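Local coordinates for protein putative acetyl xylan esterase (Cellvibrio japonicus, PDB 2W9X) that removes acetyl groups from plant cell wall polysaccharides, acting on acetylated xylan and, with a large preference, on glucomannan, at residues 146-151 with 240-245; 288-293 with 321-326. All coordinates share one frame; numbering follows the deposited sequence.

Both contacts pair neighbouring strands of one parallel five-stranded sheet. Interaction 1 joins 144-149 to 239-243 in the middle, and interaction 2 joins 288-294 to 320-325 at one margin. Strands 239-243 and 288-294 are themselves neighbours, so the four segments lie side by side. Ile240 CD1 packs on Phe289 CE1 at 3.6 Å. Interaction 1 is almost wholly buried, with aliphatic and aromatic side chains on its strands and a carboxylate with waters at the end that leads to Ser151. Interaction 2 is also mostly buried, but Glu321 and Ile323 are partly exposed and its outer strand meets the second subunit of the assembly.

Interaction 1: residues 146-151 with 240-245; sequences EFIGDS and IVIGLG
Ile148 meets both Ile240 and Ile242 on one side of this parallel strand pair. Its CD1 does the touching, 3.6 Å from Ile240 CG2 and 4.0 Å from Ile242 CG1. With CG1 beside the backbone N (chi1 -53°) and the chain extended beyond it, Ile148 lies alongside Ile242 and points the same way. Against Ile240 it crosses at a slant. Phe276 and Leu280 of helix 262-283 also touch Ile148.

On the other face, Phe147 lies beside Val241. Its CD1-CE1 side comes to Val241, with CD1 3.6 Å from Val241 CB. The Val241 torsion (chi1 -179°) sets both methyls within reach of the ring, CG1 near CD1 and CE1, and CG2 near CE1.

Three straight backbone hydrogen bonds hold the strands: Val241 N to Glu146 O, Ile148 N to Val241 O and Gly243 N to Ile148 O. The Glu146 carboxylate is bonded by Tyr219, Asn195 and Trp235.

Further along, Leu244 lies against the glycine backbone, with its CD2 3.5 Å from Gly149 C. Asp150 is linked to the other segment through two waters. One water donates to both Asp150 OD1 (2.5 Å) and Gly243 O (2.7 Å). The second probably donates to Asp150 OD2 and accepts from Gly245 N (2.9 Å). Asp150 also caps the following helix, OD1 taking the N-H of Phe152. Thus both carboxylate oxygens are engaged, which would hold the group's rotation.

Ser151, the inferred nucleophile, follows at once and touches His336. Gly199 and Asn247, assigned by similarity as transition-state stabilisers, lie near Asp150. A nucleophile in a Gly-Asp-Ser sequence (Gly149 to Ser151), right after a parallel strand, is characteristic of the active site of the SGNH (GDSL) hydrolase fold.

Interaction 2: residues 288-293 with 321-326; sequences QFILMN and EQIVFK
Asn293, Ile323 and Glu321 have the most surface buried where strands 288-294 and 320-325 pair in parallel. With helix 300-314 between them they form a beta-alpha-beta unit of the SGNH hydrolase sheet.

Both backbone polar atoms of Ile323 bond to the 288-293 segment: its N donates to Leu291 O, and its O takes the N-H of Asn293. Its side chain crosses over Ile290, with CD1 3.5 Å from Ile290 CG2.

Glu321 N donates to Phe289 O at 3.1 Å, a bent bond at 152°. Its O receives a straight one from Leu291 N. The side chain starts with CG between the backbone N and the carbonyl carbon (chi1 54°). It then runs alongside Ile290, OE2 3.9 Å from Ile290 CG1. A water donates to both Glu321 OE2 (2.8 Å) and Phe289 O (2.9 Å). His352 of helix 339-354 also bonds OE2. Glu321 packs on Glu321 of the second subunit.

Asn293 joins the contact through its backbone, N donating to Ile323 O and O accepting from Phe325 N at 2.7 Å. Its side chain packs on Ile301 and Val305 of helix 300-314. Met292 CG meets the edge of the Phe325 ring, 3.8 Å from CD2. Asn293 O lies over one face of that ring, 3.3 Å from Phe325 CD2.

Interaction 1: residues 146-151 with 240-245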
loop_
_atom_site.group_PDB
_atom_site.type_symbol
_atom_site.label_atom_id
_atom_site.label_comp_id
_atom_site.label_asym_id
_atom_site.label_seq_id
_atom_site.Cartn_x
_atom_site.Cartn_y
_atom_site.Cartn_z
ATOM N N GLU B 146 -4.593 -0.918 16.093
ATOM C CA GLU B 146 -4.647 0.416 16.664
ATOM C C GLU B 146 -5.075 1.432 15.626
ATOM O O GLU B 146 -4.566 1.419 14.493
ATOM C CB GLU B 146 -3.285 0.802 17.264
ATOM C CG GLU B 146 -3.198 2.263 17.687
ATOM C CD GLU B 146 -2.010 2.562 18.578
ATOM O OE1 GLU B 146 -1.329 1.601 18.990
ATOM O OE2 GLU B 146 -1.773 3.754 18.881
ATOM N N PHE B 147 -6.005 2.308 16.010
ATOM C CA PHE B 147 -6.431 3.431 15.163
ATOM C C PHE B 147 -5.990 4.740 15.767
ATOM O O PHE B 147 -6.311 5.048 16.912
ATOM C CB PHE B 147 -7.950 3.430 14.946
ATOM C CG PHE B 147 -8.422 2.287 14.091
ATOM C CD1 PHE B 147 -8.652 2.471 12.740
ATOM C CD2 PHE B 147 -8.577 1.008 14.637
ATOM C CE1 PHE B 147 -9.094 1.402 11.921
ATOM C CE2 PHE B 147 -9.004 -0.066 13.832
ATOM C CZ PHE B 147 -9.257 0.138 12.466
ATOM N N ILE B 148 -5.233 5.497 14.981
ATOM C CA ILE B 148 -4.702 6.788 15.409
ATOM C C ILE B 148 -5.324 7.823 14.495
ATOM O O ILE B 148 -5.355 7.641 13.270
ATOM C CB ILE B 148 -3.152 6.849 15.304
ATOM C CG1 ILE B 148 -2.491 5.664 16.042
ATOM C CG2 ILE B 148 -2.649 8.174 15.849
ATOM C CD1 ILE B 148 -0.940 5.583 15.860
ATOM N N GLY B 149 -5.839 8.908 15.065
ATOM C CA GLY B 149 -6.513 9.881 14.211
ATOM C C GLY B 149 -7.172 11.063 14.870
ATOM O O GLY B 149 -6.800 11.465 15.969
ATOM N N ASP B 150 -8.152 11.611 14.157
ATOM C CA ASP B 150 -8.814 12.859 14.480
ATOM C C ASP B 150 -10.308 12.603 14.657
ATOM O O ASP B 150 -10.677 11.503 15.030
ATOM C CB ASP B 150 -8.539 13.925 13.390
ATOM C CG ASP B 150 -8.924 13.467 11.972
ATOM O OD1 ASP B 150 -9.738 12.510 11.802
ATOM O OD2 ASP B 150 -8.376 14.086 11.007
ATOM N N SER B 151 -11.149 13.607 14.390
ATOM C CA SER B 151 -12.616 13.505 14.537
ATOM C C SER B 151 -13.228 12.334 13.777
ATOM O O SER B 151 -14.155 11.681 14.260
ATOM C CB SER B 151 -13.309 14.782 14.056
ATOM O OG SER B 151 -12.748 15.928 14.654
ATOM N N ILE B 240 -1.535 -0.856 12.361
ATOM C CA ILE B 240 -1.749 0.513 12.829
ATOM C C ILE B 240 -2.316 1.387 11.699
ATOM O O ILE B 240 -1.680 1.545 10.648
ATOM C CB ILE B 240 -0.456 1.144 13.406
ATOM C CG1 ILE B 240 0.116 0.266 14.531
ATOM C CG2 ILE B 240 -0.744 2.564 13.881
ATOM C CD1 ILE B 240 1.481 0.745 15.134
ATOM N N VAL B 241 -3.507 1.935 11.925
ATOM C CA VAL B 241 -4.203 2.738 10.927
ATOM C C VAL B 241 -4.182 4.184 11.398
ATOM O O VAL B 241 -4.732 4.518 12.457
ATOM C CB VAL B 241 -5.662 2.249 10.705
ATOM C CG1 VAL B 241 -6.383 3.098 9.623
ATOM C CG2 VAL B 241 -5.667 0.773 10.325
ATOM N N ILE B 242 -3.537 5.032 10.613
ATOM C CA ILE B 242 -3.395 6.438 10.967
ATOM C C ILE B 242 -4.182 7.267 9.958
ATOM O O ILE B 242 -3.957 7.174 8.760
ATOM C CB ILE B 242 -1.909 6.900 11.008
ATOM C CG1 ILE B 242 -1.065 5.910 11.826
ATOM C CG2 ILE B 242 -1.829 8.357 11.569
ATOM C CD1 ILE B 242 0.477 6.142 11.773
ATOM N N GLY B 243 -5.108 8.073 10.449
ATOM C CA GLY B 243 -5.882 8.975 9.579
ATOM C C GLY B 243 -5.698 10.386 10.109
ATOM O O GLY B 243 -6.426 10.794 11.007
ATOM N N LEU B 244 -4.727 11.124 9.562
ATOM C CA LEU B 244 -4.423 12.484 10.017
ATOM C C LEU B 244 -3.981 13.336 8.826
ATOM O O LEU B 244 -3.268 12.849 7.937
ATOM C CB LEU B 244 -3.308 12.454 11.103
ATOM C CG LEU B 244 -3.634 11.913 12.512
ATOM C CD1 LEU B 244 -2.355 11.719 13.394
ATOM C CD2 LEU B 244 -4.630 12.849 13.220
ATOM N N GLY B 245 -4.370 14.605 8.816
ATOM C CA GLY B 245 -4.046 15.494 7.704
ATOM C C GLY B 245 -5.213 16.366 7.251
ATOM O O GLY B 245 -5.000 17.416 6.642
HETATM O O HOH W 1 -6.182 15.540 10.927
HETATM O O HOH W 2 -9.059 10.128 11.318
#

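Interaction 2: residues 288-293 with 321-326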
loop_
_atom_site.group_PDB
_atom_site.type_symbol
_atom_site.label_atom_id
_atom_site.label_comp_id
_atom_site.label_asym_id
_atom_site.label_seq_id
_atom_site.Cartn_x
_atom_site.Cartn_y
_atom_site.Cartn_z
ATOM N N GLN B 288 2.383 -3.191 10.837
ATOM C CA GLN B 288 2.212 -2.784 9.455
ATOM C C GLN B 288 1.225 -1.614 9.418
ATOM O O GLN B 288 0.201 -1.625 10.116
ATOM C CB GLN B 288 1.780 -3.984 8.597
ATOM C CG GLN B 288 2.770 -5.147 8.716
ATOM C CD GLN B 288 2.557 -6.250 7.696
ATOM O OE1 GLN B 288 2.501 -6.000 6.486
ATOM N NE2 GLN B 288 2.458 -7.487 8.181
ATOM N N PHE B 289 1.563 -0.593 8.630
ATOM C CA PHE B 289 0.925 0.716 8.721
ATOM C C PHE B 289 0.010 0.984 7.526
ATOM O O PHE B 289 0.339 0.652 6.386
ATOM C CB PHE B 289 1.985 1.830 8.818
ATOM C CG PHE B 289 2.843 1.758 10.065
ATOM C CD1 PHE B 289 2.441 2.372 11.237
ATOM C CD2 PHE B 289 4.062 1.068 10.055
ATOM C CE1 PHE B 289 3.245 2.300 12.390
ATOM C CE2 PHE B 289 4.868 1.006 11.186
ATOM C CZ PHE B 289 4.454 1.615 12.357
ATOM N N ILE B 290 -1.143 1.580 7.807
ATOM C CA ILE B 290 -2.065 2.018 6.757
ATOM C C ILE B 290 -2.368 3.492 6.969
ATOM O O ILE B 290 -2.926 3.874 7.987
ATOM C CB ILE B 290 -3.361 1.189 6.730
ATOM C CG1 ILE B 290 -3.048 -0.291 6.443
ATOM C CG2 ILE B 290 -4.343 1.742 5.666
ATOM C CD1 ILE B 290 -4.251 -1.214 6.535
ATOM N N LEU B 291 -2.008 4.313 5.989
ATOM C CA LEU B 291 -2.230 5.747 6.092
ATOM C C LEU B 291 -3.473 6.085 5.291
ATOM O O LEU B 291 -3.494 5.916 4.072
ATOM C CB LEU B 291 -0.995 6.522 5.605
ATOM C CG LEU B 291 0.350 6.055 6.190
ATOM C CD1 LEU B 291 1.436 7.119 5.938
ATOM C CD2 LEU B 291 0.279 5.718 7.711
ATOM N N MET B 292 -4.512 6.507 5.997
ATOM C CA MET B 292 -5.869 6.570 5.454
ATOM C C MET B 292 -6.387 8.010 5.425
ATOM O O MET B 292 -6.393 8.676 6.454
ATOM C CB MET B 292 -6.763 5.680 6.329
ATOM C CG MET B 292 -8.228 5.648 5.952
ATOM S SD MET B 292 -8.980 4.312 6.889
ATOM C CE MET B 292 -10.676 4.524 6.369
ATOM N N ASN B 293 -6.783 8.504 4.246
ATOM C CA ASN B 293 -7.270 9.878 4.105
ATOM C C ASN B 293 -8.381 10.015 3.062
ATOM O O ASN B 293 -8.651 9.098 2.289
ATOM C CB ASN B 293 -6.144 10.903 3.807
ATOM C CG ASN B 293 -5.088 10.966 4.904
ATOM O OD1 ASN B 293 -5.118 11.853 5.790
ATOM N ND2 ASN B 293 -4.130 10.043 4.843
ATOM N N GLU B 321 1.230 1.438 3.563
ATOM C CA GLU B 321 0.408 1.675 2.390
ATOM C C GLU B 321 -0.601 2.813 2.610
ATOM O O GLU B 321 -0.880 3.208 3.750
ATOM C CB GLU B 321 -0.263 0.374 1.909
ATOM C CG GLU B 321 -1.061 -0.366 2.963
ATOM C CD GLU B 321 -1.275 -1.871 2.661
ATOM O OE1 GLU B 321 -1.154 -2.331 1.491
ATOM O OE2 GLU B 321 -1.600 -2.594 3.627
ATOM N N GLN B 322 -1.131 3.349 1.517
ATOM C CA GLN B 322 -2.100 4.427 1.584
ATOM C C GLN B 322 -3.490 3.920 1.219
ATOM O O GLN B 322 -3.631 3.072 0.322
ATOM C CB GLN B 322 -1.678 5.550 0.628
ATOM C CG GLN B 322 -2.657 6.736 0.503
ATOM C CD GLN B 322 -2.090 7.861 -0.332
ATOM O OE1 GLN B 322 -1.291 7.622 -1.241
ATOM N NE2 GLN B 322 -2.502 9.106 -0.036
ATOM N N ILE B 323 -4.499 4.425 1.931
ATOM C CA ILE B 323 -5.912 4.280 1.544
ATOM C C ILE B 323 -6.498 5.679 1.399
ATOM O O ILE B 323 -6.317 6.549 2.286
ATOM C CB ILE B 323 -6.735 3.419 2.548
ATOM C CG1 ILE B 323 -6.296 1.941 2.476
ATOM C CG2 ILE B 323 -8.259 3.568 2.294
ATOM C CD1 ILE B 323 -7.030 1.021 3.479
ATOM N N VAL B 324 -7.120 5.924 0.246
ATOM C CA VAL B 324 -7.874 7.162 0.014
ATOM C C VAL B 324 -9.351 6.806 -0.075
ATOM O O VAL B 324 -9.763 6.029 -0.963
ATOM C CB VAL B 324 -7.436 7.883 -1.270
ATOM C CG1 VAL B 324 -8.253 9.144 -1.463
ATOM C CG2 VAL B 324 -5.933 8.177 -1.225
ATOM N N PHE B 325 -10.150 7.343 0.849
ATOM C CA PHE B 325 -11.570 6.989 0.853
ATOM C C PHE B 325 -12.403 8.037 0.132
ATOM O O PHE B 325 -12.033 9.222 0.080
ATOM C CB PHE B 325 -12.106 6.663 2.264
ATOM C CG PHE B 325 -11.956 7.778 3.269
ATOM C CD1 PHE B 325 -12.865 8.841 3.310
ATOM C CD2 PHE B 325 -10.934 7.736 4.220
ATOM C CE1 PHE B 325 -12.721 9.860 4.261
ATOM C CE2 PHE B 325 -10.803 8.750 5.171
ATOM C CZ PHE B 325 -11.695 9.792 5.188
ATOM N N LYS B 326 -13.512 7.570 -0.445
ATOM C CA LYS B 326 -14.349 8.351 -1.355
ATOM C C LYS B 326 -15.824 8.012 -1.131
ATOM O O LYS B 326 -16.155 6.935 -0.614
ATOM C CB LYS B 326 -14.018 8.005 -2.821
ATOM C CG LYS B 326 -12.528 8.112 -3.227
ATOM C CD LYS B 326 -12.331 7.595 -4.651
ATOM C CE LYS B 326 -13.097 8.430 -5.709
ATOM N NZ LYS B 326 -12.847 9.881 -5.493
HETATM O O HOH W 3 0.150 -2.168 5.753
#